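Local coordinates for serine-tRNA ligase (Naegleria fowleri, PDB 6BLJ), which probably attaches serine to tRNA(Ser) in the cytoplasm through a seryl-adenylate intermediate, as other class II seryl-tRNA synthetases do, and here holds AMP, at residues A282-P287 / F333-Q338; R314-A319 / I327-Q332; A362-L367 / T444-S449. One frame throughout, in Å; residues are numbered along the deposited sequence.

Contact 1 (A282-P287 / F333-Q338). With AMP (adenosine monophosphate), chain D.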
loop_
_atom_site.group_PDB
_atom_site.type_symbol
_atom_site.label_atom_id
_atom_site.label_comp_id
_atom_site.label_asym_id
_atom_site.label_seq_id
_atom_site.Cartn_x
_atom_site.Cartn_y
_atom_site.Cartn_z
ATOM N N ALA A 282 8.515 10.725 7.571
ATOM C CA ALA A 282 8.443 10.079 8.878
ATOM C C ALA A 282 9.353 10.735 9.910
ATOM O O ALA A 282 9.150 10.527 11.110
ATOM C CB ALA A 282 8.816 8.584 8.758
ATOM N N THR A 283 10.299 11.568 9.474
ATOM C CA THR A 283 11.303 12.185 10.332
ATOM C C THR A 283 12.048 13.228 9.505
ATOM O O THR A 283 12.284 13.012 8.315
ATOM C CB THR A 283 12.285 11.132 10.906
ATOM O OG1 THR A 283 13.429 11.784 11.482
ATOM C CG2 THR A 283 12.780 10.139 9.825
ATOM N N SER A 284 12.424 14.354 10.135
ATOM C CA SER A 284 13.179 15.363 9.396
ATOM C C SER A 284 14.522 14.831 8.919
ATOM O O SER A 284 15.154 15.455 8.055
ATOM C CB SER A 284 13.397 16.635 10.243
ATOM O OG SER A 284 14.121 16.350 11.437
ATOM N N GLU A 285 14.968 13.690 9.440
ATOM C CA GLU A 285 16.227 13.125 8.969
ATOM C C GLU A 285 16.173 12.794 7.476
ATOM O O GLU A 285 17.189 12.886 6.769
ATOM C CB GLU A 285 16.549 11.888 9.812
ATOM C CG GLU A 285 17.786 11.175 9.394
ATOM C CD GLU A 285 17.464 9.834 8.819
ATOM O OE1 GLU A 285 16.839 9.021 9.546
ATOM O OE2 GLU A 285 17.816 9.612 7.642
ATOM N N GLN A 286 14.982 12.425 6.973
ATOM C CA GLN A 286 14.848 12.092 5.555
ATOM C C GLN A 286 15.090 13.296 4.644
ATOM O O GLN A 286 15.920 13.186 3.723
ATOM C CB GLN A 286 13.483 11.423 5.316
ATOM C CG GLN A 286 13.430 9.976 5.879
ATOM C CD GLN A 286 12.000 9.452 6.083
ATOM O OE1 GLN A 286 11.033 10.221 6.118
ATOM N NE2 GLN A 286 11.870 8.139 6.201
ATOM N N PRO A 287 14.414 14.445 4.805
ATOM C CA PRO A 287 14.741 15.587 3.933
ATOM C C PRO A 287 16.103 16.203 4.222
ATOM O O PRO A 287 16.746 16.724 3.299
ATOM C CB PRO A 287 13.605 16.590 4.210
ATOM C CG PRO A 287 13.105 16.236 5.599
ATOM C CD PRO A 287 13.222 14.720 5.641
ATOM N N PHE A 333 3.169 13.769 14.834
ATOM C CA PHE A 333 3.827 14.335 16.010
ATOM C C PHE A 333 4.986 15.224 15.563
ATOM O O PHE A 333 5.540 15.055 14.467
ATOM C CB PHE A 333 4.312 13.217 16.955
ATOM C CG PHE A 333 5.302 12.256 16.313
ATOM C CD1 PHE A 333 4.855 11.180 15.564
ATOM C CD2 PHE A 333 6.671 12.434 16.463
ATOM C CE1 PHE A 333 5.755 10.277 14.976
ATOM C CE2 PHE A 333 7.577 11.548 15.872
ATOM C CZ PHE A 333 7.105 10.459 15.126
ATOM N N GLU A 334 5.346 16.186 16.418
ATOM C CA GLU A 334 6.511 17.024 16.147
ATOM C C GLU A 334 7.749 16.414 16.772
ATOM O O GLU A 334 7.685 15.783 17.833
ATOM C CB GLU A 334 6.335 18.460 16.669
ATOM C CG GLU A 334 5.414 19.309 15.809
ATOM C CD GLU A 334 3.942 18.895 15.931
ATOM O OE1 GLU A 334 3.435 18.811 17.080
ATOM O OE2 GLU A 334 3.294 18.676 14.887
ATOM N N LYS A 335 8.887 16.595 16.099
ATOM C CA LYS A 335 10.128 16.018 16.594
ATOM C C LYS A 335 11.299 16.946 16.281
ATOM O O LYS A 335 11.435 17.444 15.155
ATOM C CB LYS A 335 10.370 14.612 16.006
ATOM C CG LYS A 335 11.679 13.963 16.520
ATOM C CD LYS A 335 11.780 12.461 16.202
ATOM C CE LYS A 335 11.761 12.131 14.702
ATOM N NZ LYS A 335 12.765 12.903 13.911
ATOM N N ILE A 336 12.132 17.181 17.287
ATOM C CA ILE A 336 13.396 17.894 17.120
ATOM C C ILE A 336 14.494 16.850 17.023
ATOM O O ILE A 336 14.620 15.988 17.908
ATOM C CB ILE A 336 13.662 18.856 18.288
ATOM C CG1 ILE A 336 12.449 19.772 18.530
ATOM C CG2 ILE A 336 14.972 19.630 18.052
ATOM C CD1 ILE A 336 12.030 20.604 17.354
ATOM N N GLU A 337 15.280 16.925 15.954
ATOM C CA GLU A 337 16.204 15.878 15.542
ATOM C C GLU A 337 17.626 16.428 15.462
ATOM O O GLU A 337 17.842 17.550 14.979
ATOM C CB GLU A 337 15.760 15.308 14.169
ATOM C CG GLU A 337 16.621 14.173 13.620
ATOM C CD GLU A 337 16.285 12.825 14.251
ATOM O OE1 GLU A 337 15.379 12.764 15.117
ATOM O OE2 GLU A 337 16.917 11.820 13.864
ATOM N N GLN A 338 18.590 15.661 15.980
ATOM C CA GLN A 338 20.007 15.913 15.727
ATOM C C GLN A 338 20.424 15.184 14.457
ATOM O O GLN A 338 20.134 13.995 14.303
ATOM C CB GLN A 338 20.896 15.431 16.872
ATOM C CG GLN A 338 20.626 16.009 18.251
ATOM C CD GLN A 338 21.540 15.364 19.296
ATOM O OE1 GLN A 338 22.715 15.677 19.367
ATOM N NE2 GLN A 338 20.996 14.453 20.095
HETATM P P AMP D . 12.426 6.239 15.295
HETATM O O1P AMP D . 11.496 5.060 15.005
HETATM O O2P AMP D . 12.728 7.198 14.212
HETATM O O3P AMP D . 13.682 5.703 15.967
HETATM O "O5'" AMP D . 11.681 7.083 16.423
HETATM C "C5'" AMP D . 12.311 8.186 17.060
HETATM C "C4'" AMP D . 11.486 8.665 18.236
HETATM O "O4'" AMP D . 10.266 9.289 17.760
HETATM C "C3'" AMP D . 11.007 7.580 19.176
HETATM O "O3'" AMP D . 11.989 7.211 20.127
HETATM C "C2'" AMP D . 9.763 8.189 19.797
HETATM O "O2'" AMP D . 10.126 9.096 20.823
HETATM C "C1'" AMP D . 9.195 8.984 18.624
HETATM N N9 AMP D . 8.163 8.241 17.861
HETATM C C8 AMP D . 8.389 7.256 16.934
HETATM N N7 AMP D . 7.293 6.765 16.399
HETATM C C5 AMP D . 6.276 7.479 17.013
HETATM C C6 AMP D . 4.873 7.436 16.884
HETATM N N6 AMP D . 4.222 6.643 16.017
HETATM N N1 AMP D . 4.146 8.258 17.670
HETATM C C2 AMP D . 4.786 9.087 18.503
HETATM N N3 AMP D . 6.101 9.237 18.693
HETATM C C4 AMP D . 6.798 8.393 17.921
HETATM O O HOH W 1 15.347 10.091 12.297
HETATM O O HOH W 2 11.604 15.971 12.795
#

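Contact 2 (R314-A319 / I327-Q332). With AMP (adenosine monophosphate), chain D.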
loop_
_atom_site.group_PDB
_atom_site.type_symbol
_atom_site.label_atom_id
_atom_site.label_comp_id
_atom_site.label_asym_id
_atom_site.label_seq_id
_atom_site.Cartn_x
_atom_site.Cartn_y
_atom_site.Cartn_z
ATOM N N ARG A 314 3.470 8.899 10.353
ATOM C CA ARG A 314 3.784 7.478 10.302
ATOM C C ARG A 314 2.506 6.657 10.285
ATOM O O ARG A 314 1.657 6.805 11.166
ATOM C CB ARG A 314 4.666 7.081 11.484
ATOM C CG ARG A 314 5.990 7.826 11.467
ATOM C CD ARG A 314 6.953 7.229 12.410
ATOM N NE ARG A 314 8.189 7.984 12.433
ATOM C CZ ARG A 314 9.304 7.525 12.978
ATOM N NH1 ARG A 314 9.311 6.305 13.527
ATOM N NH2 ARG A 314 10.389 8.287 12.983
ATOM N N LYS A 315 2.392 5.764 9.296
ATOM C CA LYS A 315 1.184 4.968 9.154
ATOM C C LYS A 315 1.053 3.933 10.279
ATOM O O LYS A 315 -0.065 3.561 10.636
ATOM C CB LYS A 315 1.163 4.275 7.790
ATOM C CG LYS A 315 1.092 5.239 6.595
ATOM C CD LYS A 315 0.716 4.486 5.319
ATOM C CE LYS A 315 1.736 3.390 5.034
ATOM N NZ LYS A 315 1.615 2.894 3.645
ATOM N N GLU A 316 2.169 3.474 10.848
ATOM C CA GLU A 316 2.145 2.497 11.954
ATOM C C GLU A 316 1.333 1.252 11.589
ATOM O O GLU A 316 0.627 0.676 12.423
ATOM C CB GLU A 316 1.598 3.130 13.241
ATOM C CG GLU A 316 2.440 4.302 13.757
ATOM C CD GLU A 316 3.810 3.846 14.193
ATOM O OE1 GLU A 316 3.879 2.744 14.776
ATOM O OE2 GLU A 316 4.803 4.579 13.955
ATOM N N VAL A 317 1.440 0.823 10.333
ATOM C CA VAL A 317 0.652 -0.327 9.888
ATOM C C VAL A 317 1.007 -1.577 10.690
ATOM O O VAL A 317 0.129 -2.383 11.020
ATOM C CB VAL A 317 0.821 -0.549 8.373
ATOM C CG1 VAL A 317 0.182 -1.883 7.952
ATOM C CG2 VAL A 317 0.129 0.571 7.636
ATOM N N GLY A 318 2.288 -1.768 11.003
ATOM C CA GLY A 318 2.677 -2.926 11.790
ATOM C C GLY A 318 2.247 -2.901 13.254
ATOM O O GLY A 318 2.361 -3.933 13.926
ATOM N N ALA A 319 1.748 -1.773 13.761
ATOM C CA ALA A 319 1.538 -1.619 15.195
ATOM C C ALA A 319 0.072 -1.483 15.566
ATOM O O ALA A 319 -0.239 -1.011 16.665
ATOM C CB ALA A 319 2.323 -0.420 15.731
ATOM N N ILE A 327 -1.479 9.673 23.298
ATOM C CA ILE A 327 -0.642 10.230 22.237
ATOM C C ILE A 327 0.798 9.703 22.311
ATOM O O ILE A 327 1.729 10.343 21.805
ATOM C CB ILE A 327 -0.707 11.767 22.249
ATOM C CG1 ILE A 327 -0.052 12.367 23.505
ATOM C CG2 ILE A 327 -2.182 12.205 22.172
ATOM C CD1 ILE A 327 -0.118 13.925 23.502
ATOM N N PHE A 328 0.987 8.537 22.938
ATOM C CA PHE A 328 2.299 7.880 22.972
ATOM C C PHE A 328 2.711 7.372 21.589
ATOM O O PHE A 328 3.874 7.508 21.187
ATOM C CB PHE A 328 2.249 6.731 23.982
ATOM C CG PHE A 328 3.512 5.932 24.081
ATOM C CD1 PHE A 328 3.747 4.882 23.203
ATOM C CD2 PHE A 328 4.438 6.187 25.086
ATOM C CE1 PHE A 328 4.911 4.115 23.305
ATOM C CE2 PHE A 328 5.601 5.414 25.202
ATOM C CZ PHE A 328 5.838 4.386 24.311
ATOM N N ARG A 329 1.789 6.747 20.868
ATOM C CA ARG A 329 2.034 6.275 19.508
ATOM C C ARG A 329 0.911 6.802 18.634
ATOM O O ARG A 329 -0.232 6.332 18.739
ATOM C CB ARG A 329 2.091 4.744 19.449
ATOM C CG ARG A 329 2.352 4.205 18.046
ATOM C CD ARG A 329 2.276 2.680 18.006
ATOM N NE ARG A 329 3.227 2.064 18.924
ATOM C CZ ARG A 329 4.510 1.855 18.645
ATOM N NH1 ARG A 329 5.000 2.196 17.456
ATOM N NH2 ARG A 329 5.304 1.296 19.552
ATOM N N VAL A 330 1.241 7.746 17.752
ATOM C CA VAL A 330 0.273 8.433 16.915
ATOM C C VAL A 330 0.782 8.428 15.473
ATOM O O VAL A 330 1.886 7.968 15.192
ATOM C CB VAL A 330 0.011 9.868 17.412
ATOM C CG1 VAL A 330 -0.777 9.844 18.724
ATOM C CG2 VAL A 330 1.346 10.611 17.615
ATOM N N HIS A 331 -0.049 8.937 14.555
ATOM C CA HIS A 331 0.334 9.106 13.158
ATOM C C HIS A 331 0.975 10.457 12.876
ATOM O O HIS A 331 1.542 10.629 11.793
ATOM C CB HIS A 331 -0.874 8.959 12.224
ATOM C CG HIS A 331 -1.567 7.638 12.329
ATOM N ND1 HIS A 331 -0.951 6.446 12.017
ATOM C CD2 HIS A 331 -2.838 7.326 12.681
ATOM C CE1 HIS A 331 -1.811 5.453 12.185
ATOM N NE2 HIS A 331 -2.959 5.959 12.596
ATOM N N GLN A 332 0.901 11.399 13.822
ATOM C CA GLN A 332 1.310 12.785 13.608
ATOM C C GLN A 332 1.910 13.335 14.895
ATOM O O GLN A 332 1.227 13.380 15.926
ATOM C CB GLN A 332 0.100 13.623 13.170
ATOM C CG GLN A 332 0.332 15.116 13.033
ATOM C CD GLN A 332 -0.990 15.868 12.870
ATOM O OE1 GLN A 332 -1.845 15.482 12.076
ATOM N NE2 GLN A 332 -1.174 16.917 13.652
HETATM P P AMP D . 12.426 6.239 15.295
HETATM O O1P AMP D . 11.496 5.060 15.005
HETATM O O2P AMP D . 12.728 7.198 14.212
HETATM O O3P AMP D . 13.682 5.703 15.967
HETATM O "O5'" AMP D . 11.681 7.083 16.423
HETATM C "C5'" AMP D . 12.311 8.186 17.060
HETATM C "C4'" AMP D . 11.486 8.665 18.236
HETATM O "O4'" AMP D . 10.266 9.289 17.760
HETATM C "C3'" AMP D . 11.007 7.580 19.176
HETATM O "O3'" AMP D . 11.989 7.211 20.127
HETATM C "C2'" AMP D . 9.763 8.189 19.797
HETATM O "O2'" AMP D . 10.126 9.096 20.823
HETATM C "C1'" AMP D . 9.195 8.984 18.624
HETATM N N9 AMP D . 8.163 8.241 17.861
HETATM C C8 AMP D . 8.389 7.256 16.934
HETATM N N7 AMP D . 7.293 6.765 16.399
HETATM C C5 AMP D . 6.276 7.479 17.013
HETATM C C6 AMP D . 4.873 7.436 16.884
HETATM N N6 AMP D . 4.222 6.643 16.017
HETATM N N1 AMP D . 4.146 8.258 17.670
HETATM C C2 AMP D . 4.786 9.087 18.503
HETATM N N3 AMP D . 6.101 9.237 18.693
HETATM C C4 AMP D . 6.798 8.393 17.921
#

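Contact 3 (A362-L367 / T444-S449). With AMP (adenosine monophosphate), chain D.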
loop_
_atom_site.group_PDB
_atom_site.type_symbol
_atom_site.label_atom_id
_atom_site.label_comp_id
_atom_site.label_asym_id
_atom_site.label_seq_id
_atom_site.Cartn_x
_atom_site.Cartn_y
_atom_site.Cartn_z
ATOM N N ALA A 362 21.817 14.895 28.326
ATOM C CA ALA A 362 21.785 16.191 29.007
ATOM C C ALA A 362 20.408 16.836 28.881
ATOM O O ALA A 362 19.932 17.499 29.810
ATOM C CB ALA A 362 22.862 17.123 28.445
ATOM N N PHE A 363 19.741 16.643 27.740
ATOM C CA PHE A 363 18.412 17.218 27.575
ATOM C C PHE A 363 17.436 16.646 28.600
ATOM O O PHE A 363 16.747 17.397 29.301
ATOM C CB PHE A 363 17.907 16.988 26.152
ATOM C CG PHE A 363 16.590 17.679 25.851
ATOM C CD1 PHE A 363 16.539 19.048 25.655
ATOM C CD2 PHE A 363 15.411 16.951 25.753
ATOM C CE1 PHE A 363 15.334 19.681 25.361
ATOM C CE2 PHE A 363 14.204 17.582 25.461
ATOM C CZ PHE A 363 14.170 18.953 25.278
ATOM N N TYR A 364 17.364 15.311 28.705
ATOM C CA TYR A 364 16.402 14.704 29.623
ATOM C C TYR A 364 16.804 14.882 31.082
ATOM O O TYR A 364 15.924 15.007 31.950
ATOM C CB TYR A 364 16.176 13.228 29.261
ATOM C CG TYR A 364 15.409 13.184 27.961
ATOM C CD1 TYR A 364 14.040 13.468 27.942
ATOM C CD2 TYR A 364 16.060 12.985 26.743
ATOM C CE1 TYR A 364 13.327 13.518 26.757
ATOM C CE2 TYR A 364 15.341 13.009 25.532
ATOM C CZ TYR A 364 13.979 13.280 25.559
ATOM O OH TYR A 364 13.249 13.326 24.405
ATOM N N GLN A 365 18.104 14.906 31.386
ATOM C CA GLN A 365 18.488 15.303 32.736
ATOM C C GLN A 365 17.971 16.705 33.053
ATOM O O GLN A 365 17.488 16.951 34.160
ATOM C CB GLN A 365 20.004 15.245 32.924
ATOM C CG GLN A 365 20.592 13.845 32.909
ATOM C CD GLN A 365 22.100 13.888 32.737
ATOM O OE1 GLN A 365 22.730 14.871 33.098
ATOM N NE2 GLN A 365 22.675 12.835 32.163
ATOM N N SER A 366 18.064 17.639 32.100
ATOM C CA SER A 366 17.594 18.992 32.394
ATOM C C SER A 366 16.088 19.007 32.641
ATOM O O SER A 366 15.589 19.880 33.354
ATOM C CB SER A 366 17.950 19.974 31.270
ATOM O OG SER A 366 17.083 19.830 30.146
ATOM N N LEU A 367 15.350 18.058 32.060
ATOM C CA LEU A 367 13.913 17.946 32.283
ATOM C C LEU A 367 13.559 17.148 33.533
ATOM O O LEU A 367 12.377 17.061 33.870
ATOM C CB LEU A 367 13.232 17.298 31.063
ATOM C CG LEU A 367 13.182 18.177 29.808
ATOM C CD1 LEU A 367 12.799 17.342 28.620
ATOM C CD2 LEU A 367 12.171 19.318 30.000
ATOM N N THR A 444 17.293 11.398 17.733
ATOM C CA THR A 444 16.229 12.168 18.354
ATOM C C THR A 444 16.793 13.096 19.420
ATOM O O THR A 444 17.672 12.712 20.188
ATOM C CB THR A 444 15.221 11.254 19.047
ATOM O OG1 THR A 444 15.007 10.067 18.277
ATOM C CG2 THR A 444 13.906 12.019 19.308
ATOM N N LEU A 445 16.289 14.327 19.464
ATOM C CA LEU A 445 16.345 15.074 20.712
ATOM C C LEU A 445 15.034 14.894 21.468
ATOM O O LEU A 445 15.024 14.315 22.558
ATOM C CB LEU A 445 16.635 16.570 20.503
ATOM C CG LEU A 445 17.033 17.258 21.825
ATOM C CD1 LEU A 445 18.436 16.802 22.283
ATOM C CD2 LEU A 445 16.994 18.761 21.756
ATOM N N THR A 446 13.917 15.344 20.892
ATOM C CA THR A 446 12.631 15.101 21.532
ATOM C C THR A 446 11.521 14.998 20.492
ATOM O O THR A 446 11.370 15.869 19.628
ATOM C CB THR A 446 12.318 16.195 22.579
ATOM O OG1 THR A 446 11.038 15.955 23.171
ATOM C CG2 THR A 446 12.317 17.606 21.974
ATOM N N ALA A 447 10.753 13.917 20.588
ATOM C CA ALA A 447 9.464 13.793 19.928
ATOM C C ALA A 447 8.405 14.192 20.954
ATOM O O ALA A 447 8.286 13.547 22.002
ATOM C CB ALA A 447 9.259 12.362 19.426
ATOM N N THR A 448 7.670 15.275 20.684
ATOM C CA THR A 448 7.077 15.980 21.817
ATOM C C THR A 448 5.830 15.297 22.377
ATOM O O THR A 448 5.622 15.354 23.590
ATOM C CB THR A 448 6.794 17.449 21.456
ATOM O OG1 THR A 448 5.886 17.519 20.344
ATOM C CG2 THR A 448 8.110 18.177 21.104
ATOM N N SER A 449 5.002 14.630 21.558
ATOM C CA SER A 449 3.799 14.012 22.132
ATOM C C SER A 449 4.158 12.897 23.117
ATOM O O SER A 449 3.576 12.813 24.207
ATOM C CB SER A 449 2.854 13.517 21.024
ATOM O OG SER A 449 3.226 12.262 20.455
HETATM P P AMP D . 12.426 6.239 15.295
HETATM O O1P AMP D . 11.496 5.060 15.005
HETATM O O2P AMP D . 12.728 7.198 14.212
HETATM O O3P AMP D . 13.682 5.703 15.967
HETATM O "O5'" AMP D . 11.681 7.083 16.423
HETATM C "C5'" AMP D . 12.311 8.186 17.060
HETATM C "C4'" AMP D . 11.486 8.665 18.236
HETATM O "O4'" AMP D . 10.266 9.289 17.760
HETATM C "C3'" AMP D . 11.007 7.580 19.176
HETATM O "O3'" AMP D . 11.989 7.211 20.127
HETATM C "C2'" AMP D . 9.763 8.189 19.797
HETATM O "O2'" AMP D . 10.126 9.096 20.823
HETATM C "C1'" AMP D . 9.195 8.984 18.624
HETATM N N9 AMP D . 8.163 8.241 17.861
HETATM C C8 AMP D . 8.389 7.256 16.934
HETATM N N7 AMP D . 7.293 6.765 16.399
HETATM C C5 AMP D . 6.276 7.479 17.013
HETATM C C6 AMP D . 4.873 7.436 16.884
HETATM N N6 AMP D . 4.222 6.643 16.017
HETATM N N1 AMP D . 4.146 8.258 17.670
HETATM C C2 AMP D . 4.786 9.087 18.503
HETATM N N3 AMP D . 6.101 9.237 18.693
HETATM C C4 AMP D . 6.798 8.393 17.921
HETATM O O HOH W 3 11.379 12.042 22.694
#

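Contact 1 (A282-P287 / F333-Q338)
Two flat groups of strand 333-338 face different partners: the carboxylate of Glu-337 turns to Thr-283 and Glu-285, while the ring of Phe-333 presents one face to the adenine of AMP. That face is covered across its whole width, with AMP C4 3.5 Å from Phe-333 CZ. The Glu-337 carboxylate takes Lys-335 NZ from above its plane, a salt bridge of 2.9 Å to OE1; Glu-337 OE2 accepts from Asn-442 and lies 2.8 Å from water 1, which probably donates to it. Lys-335 makes the direct hydrogen bond across the contact. It leaves the strand with CG trans to its own nitrogen (chi1 -180°), then bends at chi3 and chi4, bringing Lys-335 NZ to 2.8 Å from Thr-283 OG1, to which it donates. On the way Lys-335 CD passes 3.8 Å from AMP O4'. Thr-283 OG1 accepts twice, from the ammonium group and from Glu-285 N in a nearly straight capping bond (167°), and lies 2.7 Å from water 1. The capping bond ties the threonine to the turn that leads into the helix. Farther along, Ser-284 OG packs on Glu-337 CB at 3.4 Å, and water 2 joins Ser-284 N to Lys-335 O. The sequence Thr-283, Ser-284, Glu-285 matches the TXE loop of class II synthetases, which in relatives contacts the amino group of serine. Its union with the second strand of motif 2 is characteristic of the seryl-adenylate site, and consistent with that role here.

Contact 2 (R314-A319 / I327-Q332)
Arg-314 and His-331 face each other with CA atoms 4.8 Å apart, just where the antiparallel strands 304-313 and 332-342 give way to the loop between them. Arg-314 N donates to His-331 O at 3.0 Å, and the return bond comes from a side chain instead of the backbone: His-331 ND1 reaches Arg-314 O at 2.8 Å, lying in the carbonyl plane, with the oxygen in the plane of the imidazole. Lys-315 O sits at the same ring edge, 3.0 Å from His-331 CE1. Beyond this pair the chain turns sharply at Glu-316, whose backbone has left-handed torsions (phi 54°). Its carboxylate is shared: Glu-316 OE1 takes Arg-329 NH1 in a salt bridge of 3.0 Å, the donor above the carboxylate plane though the oxygen stays near the guanidinium plane, and OE2 accepts from AMP N6. The two planar groups stand 46° apart. Arg-329 NH2 is held by a second salt bridge, to Asp-323, while Ala-319 CB packs on Arg-329 CD. The backbone of Val-330 recognises the adenine: Val-330 N donates to AMP N1 at 3.0 Å, nearly straight, and Val-330 O accepts from AMP N6 at 2.8 Å. The long, extended chain of Arg-314 carries its guanidinium to the phosphate edge-on, NH1 donating to AMP O1P and NH2 to AMP O2P, both at 2.9 Å, while AMP C8 lies over one face and Ala-282 O accepts from NE. An arginine on the phosphate, a glutamate on the exocyclic amine and paired backbone bonds to adenine together mark the motif 2 loop of class II aminoacyl-tRNA synthetases.

Contact 3 (A362-L367 / T444-S449)
Tyr-364 and Phe-363, side by side near the end of helix 348-366, press on the strand-to-helix turn of motif 3, the class II element that forms one wall of the AMP pocket. Tyr-364 OH donates to Leu-445 O at 2.7 Å, in the carbonyl plane and on a lone pair. The same hydroxyl accepts from water 3, which in turn takes Ala-447 N at 2.9 Å, so one tyrosine ties down two backbone positions. Phe-363, with CG trans to its backbone nitrogen (chi1 -174°), sends its ring across the leucine chain at about a right angle. Leu-445 CD2 stands over one face, 4.2 Å from the centroid of the Phe-363 ring in a CH-pi contact, and Thr-446 CB comes to 3.7 Å from Phe-363 CE2. The two aromatics also brace each other: Phe-363 CD2 lies 3.8 Å above the middle of the Tyr-364 ring. In the next shell, Phe-235 of helix 220-238 meets Phe-363 edge-to-face. A classic beta bulge sets Leu-445 and Thr-446 together opposite the single residue Ile-336 of strand 332-342, and Thr-446 OG1 is hydrogen-bonded to Thr-451 OG1 in helix 448-458. Past the bulge, Ala-447 occupies the N-cap position of that helix, and its CB touches AMP C1' at 3.5 Å.

From the N terminus, 282-287 comes first, and contact 1 closes a long loop when the chain returns along strand 332-342. Nested within that loop, contact 2 draws together the two ends of the turn between strands 304-313 and 332-342. The chain then runs into helix 348-366, where contact 3 opens, and it closes only after the later strands of the sheet, at 444-449; it therefore follows the other two in series. Backbone bonds of Ile-336 with Leu-445 and Thr-446 join contacts 1 and 3, and Ser-449 OG with Ile-327 O joins contacts 2 and 3. All three border the AMP site of the class II core.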